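Local structure of transglutaminase-like domain-containing protein (Streptococcus suis, 4XZ7) at residues L197-I202 with F275-L280; E203-M208 with K218-Y223; S212-V217 with V300-K305. The protein has transglutaminase activity and acts as an antiphagocytic virulence factor, the chain here being its N-terminal part with the transglutaminase-like domain. All coordinates share one frame; numbering follows the deposited sequence.

Contact 1: residues L197-I202 with F275-L280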
loop_
_atom_site.group_PDB
_atom_site.type_symbol
_atom_site.label_atom_id
_atom_site.label_comp_id
_atom_site.label_asym_id
_atom_site.label_seq_id
_atom_site.Cartn_x
_atom_site.Cartn_y
_atom_site.Cartn_z
ATOM N N LEU B 197 -13.256 18.227 -14.659
ATOM C CA LEU B 197 -12.084 17.967 -15.503
ATOM C C LEU B 197 -12.456 17.374 -16.872
ATOM O O LEU B 197 -11.888 17.752 -17.907
ATOM C CB LEU B 197 -11.121 17.038 -14.772
ATOM C CG LEU B 197 -9.889 17.627 -14.078
ATOM C CD1 LEU B 197 -10.014 19.093 -13.826
ATOM C CD2 LEU B 197 -9.622 16.889 -12.765
ATOM N N ILE B 198 -13.423 16.459 -16.878
ATOM C CA ILE B 198 -13.893 15.855 -18.121
ATOM C C ILE B 198 -14.592 16.881 -18.993
ATOM O O ILE B 198 -14.348 16.943 -20.202
ATOM C CB ILE B 198 -14.849 14.688 -17.846
ATOM C CG1 ILE B 198 -14.097 13.567 -17.128
ATOM C CG2 ILE B 198 -15.442 14.170 -19.129
ATOM C CD1 ILE B 198 -15.007 12.523 -16.586
ATOM N N HIS B 199 -15.461 17.680 -18.369
ATOM C CA HIS B 199 -16.148 18.772 -19.053
ATOM C C HIS B 199 -15.134 19.677 -19.750
ATOM O O HIS B 199 -15.304 20.043 -20.917
ATOM C CB HIS B 199 -16.992 19.583 -18.062
ATOM C CG HIS B 199 -18.146 20.307 -18.689
ATOM N ND1 HIS B 199 -17.982 21.339 -19.588
ATOM C CD2 HIS B 199 -19.483 20.157 -18.529
ATOM C CE1 HIS B 199 -19.166 21.786 -19.966
ATOM N NE2 HIS B 199 -20.093 21.088 -19.335
ATOM N N LYS B 200 -14.067 20.021 -19.041
ATOM C CA LYS B 200 -13.024 20.852 -19.625
ATOM C C LYS B 200 -12.324 20.151 -20.787
ATOM O O LYS B 200 -11.976 20.803 -21.778
ATOM C CB LYS B 200 -12.008 21.260 -18.561
ATOM C CG LYS B 200 -12.427 22.498 -17.776
ATOM C CD LYS B 200 -11.544 22.732 -16.558
ATOM C CE LYS B 200 -12.020 23.948 -15.776
ATOM N NZ LYS B 200 -11.229 24.146 -14.530
ATOM N N LEU B 201 -12.112 18.836 -20.685
ATOM C CA LEU B 201 -11.551 18.121 -21.843
ATOM C C LEU B 201 -12.506 18.235 -23.036
ATOM O O LEU B 201 -12.067 18.385 -24.172
ATOM C CB LEU B 201 -11.270 16.646 -21.531
ATOM C CG LEU B 201 -10.171 16.334 -20.518
ATOM C CD1 LEU B 201 -10.102 14.839 -20.246
ATOM C CD2 LEU B 201 -8.827 16.846 -21.022
ATOM N N ILE B 202 -13.808 18.176 -22.763
ATOM C CA ILE B 202 -14.821 18.249 -23.805
ATOM C C ILE B 202 -14.789 19.613 -24.480
ATOM O O ILE B 202 -14.835 19.709 -25.710
ATOM C CB ILE B 202 -16.236 17.990 -23.249
ATOM C CG1 ILE B 202 -16.376 16.533 -22.834
ATOM C CG2 ILE B 202 -17.287 18.329 -24.289
ATOM C CD1 ILE B 202 -17.744 16.167 -22.327
ATOM N N PHE B 275 -18.724 10.804 -23.416
ATOM C CA PHE B 275 -19.708 10.553 -24.459
ATOM C C PHE B 275 -21.128 10.534 -23.905
ATOM O O PHE B 275 -22.070 10.954 -24.578
ATOM C CB PHE B 275 -19.412 9.232 -25.167
ATOM C CG PHE B 275 -18.150 9.257 -25.991
ATOM C CD1 PHE B 275 -17.678 10.450 -26.521
ATOM C CD2 PHE B 275 -17.439 8.094 -26.234
ATOM C CE1 PHE B 275 -16.515 10.478 -27.289
ATOM C CE2 PHE B 275 -16.269 8.115 -26.999
ATOM C CZ PHE B 275 -15.811 9.309 -27.522
ATOM N N ASN B 276 -21.280 10.022 -22.687
ATOM C CA ASN B 276 -22.590 10.018 -22.053
ATOM C C ASN B 276 -23.002 11.458 -21.774
ATOM O O ASN B 276 -24.158 11.820 -21.990
ATOM C CB ASN B 276 -22.597 9.175 -20.775
ATOM C CG ASN B 276 -22.699 7.687 -21.061
ATOM O OD1 ASN B 276 -23.375 7.274 -21.997
ATOM N ND2 ASN B 276 -22.004 6.874 -20.265
ATOM N N MET B 277 -22.061 12.282 -21.319
ATOM C CA MET B 277 -22.338 13.702 -21.151
ATOM C C MET B 277 -22.810 14.335 -22.465
ATOM O O MET B 277 -23.712 15.173 -22.472
ATOM C CB MET B 277 -21.101 14.433 -20.635
ATOM C CG MET B 277 -20.780 14.161 -19.166
ATOM S SD MET B 277 -19.250 14.934 -18.622
ATOM C CE MET B 277 -19.581 16.662 -18.952
ATOM N N LEU B 278 -22.204 13.919 -23.574
ATOM C CA LEU B 278 -22.486 14.500 -24.883
ATOM C C LEU B 278 -23.739 13.923 -25.534
ATOM O O LEU B 278 -24.034 14.214 -26.687
ATOM C CB LEU B 278 -21.287 14.293 -25.813
ATOM C CG LEU B 278 -20.012 15.079 -25.506
ATOM C CD1 LEU B 278 -18.811 14.511 -26.268
ATOM C CD2 LEU B 278 -20.214 16.553 -25.827
ATOM N N GLY B 279 -24.470 13.093 -24.804
ATOM C CA GLY B 279 -25.671 12.487 -25.347
ATOM C C GLY B 279 -25.374 11.283 -26.220
ATOM O O GLY B 279 -26.207 10.874 -27.020
ATOM N N LEU B 280 -24.188 10.706 -26.069
ATOM C CA LEU B 280 -23.815 9.561 -26.880
ATOM C C LEU B 280 -23.666 8.315 -25.999
ATOM O O LEU B 280 -22.590 8.081 -25.435
ATOM C CB LEU B 280 -22.512 9.849 -27.628
ATOM C CG LEU B 280 -22.494 10.594 -28.968
ATOM C CD1 LEU B 280 -23.857 11.135 -29.348
ATOM C CD2 LEU B 280 -21.438 11.707 -28.932
#
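Met277 reaches from the last turn of helix 264-277 to three residues of helix 188-205, Ile198, His199 and Ile202. The contact joins two helices of the transglutaminase-like domain, a papain-like fold of clan CA, just where helix 264-277 ends in a Schellman motif. Met277 gives up the most surface here. Its long, unbranched thioether can thread between branched side chains, and its sulfur and methyl between them meet three residues. The sulfur SD lies 3.9 Å from Ile198 CG2. Beyond it the chain bends at chi3 (59°), which swings methyl CE to His199, 3.5 Å from ring atom CD2, where the two side chains cross at about a right angle. CE also lies 3.9 Å from Ile202 CD1. Ile202, second in buried surface, uses both branches. With CG1 beside its backbone N and the chain extended beyond it, CD1 sits between Met277 CE and Leu278 CG, while CG2 meets Leu278 CD2 tip to tip at 3.8 Å. A beta-branched residue suits this place because one side chain can serve two partners at different levels of the opposite segment. Leu278 is the first residue to leave helical geometry, and its forked end also touches Met208. The interface is apolar and mostly buried; His199 ND1 makes a weak hydrogen bond with Glu203 OE2. His199 and Ile202 also touch Leu382 of a C-terminal loop, which is backbone hydrogen-bonded to Met277. Gly279, with phi at 81°, is the residue that closes the helix; having no beta carbon, it avoids pressing on the preceding carbonyl. The turn is sealed by Gly279 N bonding to Asn276 O at 3.1 Å and Leu280 N to Phe275 O at 2.6 Å.

Contact 2: residues E203-M208 with K218-Y223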
loop_
_atom_site.group_PDB
_atom_site.type_symbol
_atom_site.label_atom_id
_atom_site.label_comp_id
_atom_site.label_asym_id
_atom_site.label_seq_id
_atom_site.Cartn_x
_atom_site.Cartn_y
_atom_site.Cartn_z
ATOM N N GLU B 203 -14.705 20.657 -23.662
ATOM C CA GLU B 203 -14.570 22.022 -24.150
ATOM C C GLU B 203 -13.328 22.137 -25.024
ATOM O O GLU B 203 -13.394 22.614 -26.156
ATOM C CB GLU B 203 -14.489 23.023 -22.986
ATOM C CG GLU B 203 -15.794 23.213 -22.211
ATOM C CD GLU B 203 -15.605 23.935 -20.870
ATOM O OE1 GLU B 203 -14.580 24.633 -20.683
ATOM O OE2 GLU B 203 -16.489 23.793 -19.995
ATOM N N SER B 204 -12.196 21.684 -24.501
ATOM C CA SER B 204 -10.929 21.863 -25.201
ATOM C C SER B 204 -10.919 21.100 -26.522
ATOM O O SER B 204 -10.369 21.574 -27.517
ATOM C CB SER B 204 -9.770 21.437 -24.320
ATOM O OG SER B 204 -9.714 22.245 -23.163
ATOM N N SER B 205 -11.573 19.944 -26.543
ATOM C CA SER B 205 -11.658 19.138 -27.754
ATOM C C SER B 205 -12.488 19.802 -28.858
ATOM O O SER B 205 -12.373 19.423 -30.020
ATOM C CB SER B 205 -12.265 17.774 -27.442
ATOM O OG SER B 205 -13.684 17.830 -27.436
ATOM N N GLU B 206 -13.342 20.753 -28.476
ATOM C CA GLU B 206 -14.287 21.416 -29.379
ATOM C C GLU B 206 -15.292 20.438 -29.991
ATOM O O GLU B 206 -15.812 20.666 -31.083
ATOM C CB GLU B 206 -13.540 22.169 -30.485
ATOM C CG GLU B 206 -12.538 23.190 -29.952
ATOM C CD GLU B 206 -11.872 23.997 -31.054
ATOM O OE1 GLU B 206 -11.891 23.548 -32.217
ATOM O OE2 GLU B 206 -11.335 25.086 -30.756
ATOM N N ALA B 207 -15.580 19.356 -29.274
ATOM C CA ALA B 207 -16.507 18.342 -29.768
ATOM C C ALA B 207 -17.899 18.915 -30.030
ATOM O O ALA B 207 -18.569 18.515 -30.976
ATOM C CB ALA B 207 -16.595 17.182 -28.792
ATOM N N MET B 208 -18.332 19.854 -29.193
ATOM C CA MET B 208 -19.673 20.417 -29.329
ATOM C C MET B 208 -19.782 21.271 -30.586
ATOM O O MET B 208 -20.875 21.499 -31.085
ATOM C CB MET B 208 -20.045 21.236 -28.090
ATOM C CG MET B 208 -20.499 20.393 -26.902
ATOM S SD MET B 208 -21.974 19.397 -27.240
ATOM C CE MET B 208 -23.286 20.576 -26.915
ATOM N N LYS B 218 -14.868 11.742 -32.891
ATOM C CA LYS B 218 -13.559 11.895 -33.520
ATOM C C LYS B 218 -12.760 12.983 -32.799
ATOM O O LYS B 218 -11.629 12.760 -32.342
ATOM C CB LYS B 218 -13.728 12.228 -35.014
ATOM C CG LYS B 218 -12.496 12.055 -35.879
ATOM C CD LYS B 218 -12.698 12.702 -37.268
ATOM C CE LYS B 218 -13.897 12.125 -38.027
ATOM N NZ LYS B 218 -13.619 10.788 -38.640
ATOM N N ALA B 219 -13.385 14.144 -32.653
ATOM C CA ALA B 219 -12.751 15.294 -32.021
ATOM C C ALA B 219 -12.310 15.010 -30.581
ATOM O O ALA B 219 -11.168 15.311 -30.201
ATOM C CB ALA B 219 -13.696 16.479 -32.050
ATOM N N PHE B 220 -13.203 14.442 -29.771
ATOM C CA PHE B 220 -12.832 14.197 -28.372
ATOM C C PHE B 220 -11.695 13.162 -28.241
ATOM O O PHE B 220 -10.704 13.381 -27.531
ATOM C CB PHE B 220 -14.034 13.743 -27.549
ATOM C CG PHE B 220 -13.710 13.569 -26.099
ATOM C CD1 PHE B 220 -13.597 14.672 -25.270
ATOM C CD2 PHE B 220 -13.471 12.309 -25.573
ATOM C CE1 PHE B 220 -13.276 14.517 -23.935
ATOM C CE2 PHE B 220 -13.144 12.145 -24.249
ATOM C CZ PHE B 220 -13.040 13.243 -23.426
ATOM N N VAL B 221 -11.868 12.040 -28.927
ATOM C CA VAL B 221 -10.909 10.947 -28.935
ATOM C C VAL B 221 -9.522 11.440 -29.338
ATOM O O VAL B 221 -8.527 11.161 -28.655
ATOM C CB VAL B 221 -11.368 9.832 -29.898
ATOM C CG1 VAL B 221 -10.243 8.851 -30.170
ATOM C CG2 VAL B 221 -12.563 9.120 -29.330
ATOM N N GLN B 222 -9.467 12.202 -30.429
ATOM C CA GLN B 222 -8.192 12.700 -30.930
ATOM C C GLN B 222 -7.571 13.690 -29.954
ATOM O O GLN B 222 -6.357 13.658 -29.705
ATOM C CB GLN B 222 -8.359 13.350 -32.307
ATOM C CG GLN B 222 -7.048 13.454 -33.084
ATOM C CD GLN B 222 -6.457 12.085 -33.459
ATOM O OE1 GLN B 222 -5.488 11.623 -32.846
ATOM N NE2 GLN B 222 -7.031 11.448 -34.481
ATOM N N TYR B 223 -8.393 14.564 -29.384
ATOM C CA TYR B 223 -7.853 15.509 -28.404
ATOM C C TYR B 223 -7.210 14.823 -27.194
ATOM O O TYR B 223 -6.069 15.141 -26.790
ATOM C CB TYR B 223 -8.936 16.453 -27.900
ATOM C CG TYR B 223 -8.372 17.466 -26.928
ATOM C CD1 TYR B 223 -8.388 17.237 -25.557
ATOM C CD2 TYR B 223 -7.800 18.639 -27.391
ATOM C CE1 TYR B 223 -7.854 18.143 -24.680
ATOM C CE2 TYR B 223 -7.279 19.557 -26.525
ATOM C CZ TYR B 223 -7.305 19.304 -25.172
ATOM O OH TYR B 223 -6.778 20.226 -24.310
#
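Tyr223 lays one face of its ring over the backbone joining Ser204 to Ser205. Ser205 N lies 4.0 Å above the plane of the Tyr223 ring, over its centre, and Ser204 C nearer the rim, while Ser204 CB sits 3.2 Å from Tyr223 OH. CG stands anti to the backbone N (chi1 -178°), which carries the ring across to the last turn of helix 188-205. Close van der Waals packing follows from small residues: Ser205 CB touches both Tyr223 CB, at 3.6 Å, and Phe220 CA, at 3.7 Å, and Ala219 CB rests against Ser205 O and Ala207 CA. Small residues suit this place, where the CA atoms of Ser205 and Phe220 are 5.1 Å apart. Here helix 188-205 ends in a Schellman motif, Glu206 taking positive phi, and the chain turns back toward helix 213-227. Of the polar contacts, that of Ser205 serves this turn. Ser205 OG accepts from Ala207 N at 3.0 Å, an ST turn whose bond is bent (137°), and also bonds to Ile202 O; the same oxygen lies in the plane of the Phe220 ring, at its edge, 3.8 Å from CD1. Ser204 OG is likewise engaged within its own helix, with Lys200 O.

Contact 3: residues S212-V217 with V300-K305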
loop_
_atom_site.group_PDB
_atom_site.type_symbol
_atom_site.label_atom_id
_atom_site.label_comp_id
_atom_site.label_asym_id
_atom_site.label_seq_id
_atom_site.Cartn_x
_atom_site.Cartn_y
_atom_site.Cartn_z
ATOM N N SER B 212 -21.966 16.517 -36.815
ATOM C CA SER B 212 -22.460 15.171 -36.571
ATOM C C SER B 212 -21.941 14.594 -35.254
ATOM O O SER B 212 -20.974 15.094 -34.676
ATOM C CB SER B 212 -22.068 14.257 -37.735
ATOM O OG SER B 212 -20.660 14.248 -37.916
ATOM N N GLU B 213 -22.604 13.541 -34.789
ATOM C CA GLU B 213 -22.176 12.816 -33.606
ATOM C C GLU B 213 -20.805 12.179 -33.845
ATOM O O GLU B 213 -19.917 12.211 -32.977
ATOM C CB GLU B 213 -23.214 11.752 -33.242
ATOM C CG GLU B 213 -24.576 12.319 -32.874
ATOM C CD GLU B 213 -25.624 11.235 -32.694
ATOM O OE1 GLU B 213 -25.561 10.211 -33.412
ATOM O OE2 GLU B 213 -26.509 11.409 -31.832
ATOM N N ARG B 214 -20.642 11.619 -35.041
ATOM C CA ARG B 214 -19.392 10.979 -35.425
ATOM C C ARG B 214 -18.203 11.923 -35.263
ATOM O O ARG B 214 -17.146 11.533 -34.760
ATOM C CB ARG B 214 -19.474 10.484 -36.865
ATOM C CG ARG B 214 -18.383 9.501 -37.242
ATOM C CD ARG B 214 -18.702 8.864 -38.581
ATOM N NE ARG B 214 -17.622 7.994 -39.031
ATOM C CZ ARG B 214 -16.796 8.274 -40.039
ATOM N NH1 ARG B 214 -16.930 9.406 -40.730
ATOM N NH2 ARG B 214 -15.837 7.411 -40.365
ATOM N N ASP B 215 -18.380 13.172 -35.678
ATOM C CA ASP B 215 -17.283 14.123 -35.599
ATOM C C ASP B 215 -17.047 14.571 -34.163
ATOM O O ASP B 215 -15.930 14.947 -33.806
ATOM C CB ASP B 215 -17.538 15.320 -36.507
ATOM C CG ASP B 215 -17.241 15.009 -37.973
ATOM O OD1 ASP B 215 -16.358 14.164 -38.232
ATOM O OD2 ASP B 215 -17.885 15.604 -38.863
ATOM N N LYS B 216 -18.089 14.520 -33.339
ATOM C CA LYS B 216 -17.924 14.791 -31.910
ATOM C C LYS B 216 -16.991 13.753 -31.319
ATOM O O LYS B 216 -15.987 14.101 -30.679
ATOM C CB LYS B 216 -19.270 14.788 -31.185
ATOM C CG LYS B 216 -20.280 15.783 -31.770
ATOM C CD LYS B 216 -21.495 15.981 -30.863
ATOM C CE LYS B 216 -22.616 16.706 -31.595
ATOM N NZ LYS B 216 -23.822 16.837 -30.724
ATOM N N VAL B 217 -17.313 12.478 -31.559
ATOM C CA VAL B 217 -16.459 11.373 -31.106
ATOM C C VAL B 217 -15.017 11.549 -31.581
ATOM O O VAL B 217 -14.067 11.519 -30.775
ATOM C CB VAL B 217 -16.977 10.001 -31.603
ATOM C CG1 VAL B 217 -15.987 8.909 -31.247
ATOM C CG2 VAL B 217 -18.334 9.681 -31.005
ATOM N N VAL B 300 -19.948 3.122 -28.163
ATOM C CA VAL B 300 -20.671 4.392 -28.210
ATOM C C VAL B 300 -21.799 4.308 -29.218
ATOM O O VAL B 300 -21.626 3.738 -30.292
ATOM C CB VAL B 300 -19.767 5.575 -28.616
ATOM C CG1 VAL B 300 -20.336 6.885 -28.092
ATOM C CG2 VAL B 300 -18.363 5.381 -28.103
ATOM N N TYR B 301 -22.945 4.883 -28.890
ATOM C CA TYR B 301 -24.062 4.867 -29.824
ATOM C C TYR B 301 -24.125 6.163 -30.618
ATOM O O TYR B 301 -24.249 7.236 -30.048
ATOM C CB TYR B 301 -25.383 4.644 -29.083
ATOM C CG TYR B 301 -26.578 4.520 -30.006
ATOM C CD1 TYR B 301 -26.852 3.323 -30.658
ATOM C CD2 TYR B 301 -27.426 5.592 -30.224
ATOM C CE1 TYR B 301 -27.944 3.198 -31.507
ATOM C CE2 TYR B 301 -28.530 5.479 -31.079
ATOM C CZ TYR B 301 -28.780 4.277 -31.713
ATOM O OH TYR B 301 -29.865 4.143 -32.553
ATOM N N TYR B 302 -24.031 6.064 -31.934
ATOM C CA TYR B 302 -24.292 7.224 -32.782
ATOM C C TYR B 302 -24.636 6.774 -34.185
ATOM O O TYR B 302 -24.307 5.645 -34.592
ATOM C CB TYR B 302 -23.103 8.194 -32.797
ATOM C CG TYR B 302 -21.777 7.604 -33.257
ATOM C CD1 TYR B 302 -20.850 7.111 -32.334
ATOM C CD2 TYR B 302 -21.446 7.558 -34.608
ATOM C CE1 TYR B 302 -19.637 6.574 -32.754
ATOM C CE2 TYR B 302 -20.235 7.031 -35.035
ATOM C CZ TYR B 302 -19.337 6.538 -34.106
ATOM O OH TYR B 302 -18.139 6.013 -34.538
ATOM N N ASP B 303 -25.333 7.649 -34.906
ATOM C CA ASP B 303 -25.754 7.357 -36.265
ATOM C C ASP B 303 -26.433 6.000 -36.338
ATOM O O ASP B 303 -26.010 5.133 -37.104
ATOM C CB ASP B 303 -24.553 7.402 -37.219
ATOM C CG ASP B 303 -24.029 8.812 -37.438
ATOM O OD1 ASP B 303 -24.488 9.739 -36.734
ATOM O OD2 ASP B 303 -23.153 8.990 -38.313
ATOM N N LYS B 304 -27.447 5.806 -35.498
ATOM C CA LYS B 304 -28.266 4.595 -35.530
ATOM C C LYS B 304 -27.521 3.306 -35.213
ATOM O O LYS B 304 -28.077 2.221 -35.423
ATOM C CB LYS B 304 -28.920 4.413 -36.908
ATOM C CG LYS B 304 -29.794 5.537 -37.385
ATOM C CD LYS B 304 -30.471 5.122 -38.695
ATOM C CE LYS B 304 -31.269 6.258 -39.300
ATOM N NZ LYS B 304 -31.959 5.853 -40.566
ATOM N N LYS B 305 -26.276 3.393 -34.745
ATOM C CA LYS B 305 -25.524 2.165 -34.495
ATOM C C LYS B 305 -24.612 2.235 -33.278
ATOM O O LYS B 305 -24.168 3.306 -32.864
ATOM C CB LYS B 305 -24.687 1.788 -35.729
ATOM C CG LYS B 305 -25.408 0.890 -36.737
ATOM C CD LYS B 305 -24.495 0.503 -37.899
ATOM C CE LYS B 305 -23.220 -0.200 -37.423
ATOM N NZ LYS B 305 -23.461 -1.595 -36.928
#
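Tyr302 packs its ring against the first turn of helix 213-227, at Val217 and Arg214. Val217 CG2 lies 3.8 Å from Tyr302 CE1, its side chain crossing the tyrosine at about a right angle; Arg214 CG lies 3.8 Å from Tyr302 CE2, at the other flank of the same side. With CG placed between the backbone N and the carbonyl carbon (chi1 58°), the ring turns toward the helix from the end of strand 294-302, while Ile309 and a stack with His307 support it from the neighbouring strand. Tyr302 OH hydrogen-bonds and Arg214 NE forms a salt bridge with Glu336 OE1, while Arg214 NH2 bonds to Phe331 O. A valine, an aromatic ring and the aliphatic part of an arginine suit such a half-buried wall. The contact becomes looser at the type I' turn of the beta hairpin, where Asp303 is exposed. Here the extended Glu213 slides past Tyr302, and its OE1 accepts from Asp303 N at 3.0 Å and 163°, nearly in line with the C-O bond. Asp303 OD1 is 3.5 Å from Glu213 OE1. The N-H probably offsets part of this repulsion, yet two carboxylates so close may raise one another's affinity for a proton.

In the fold
Following the chain from the N terminus, helix 188-205 supplies the first segment of contact 1 and, immediately after, that of contact 2. Contact 2 closes a short loop where helix 213-227 turns back on it, with 9 residues between the segments. Contact 1 closes a longer one, of 72 mostly helical residues, at the end of helix 264-277, and the short loop lies wholly within it. Contact 3 starts between the segments of contact 2 and ends on the last residues of strand 294-302 and the hairpin turn after them, so it crosses both others. Together they tie three helices to the five-stranded sheet; Phe275 bridges them, touching Val221, Val217 and Val300.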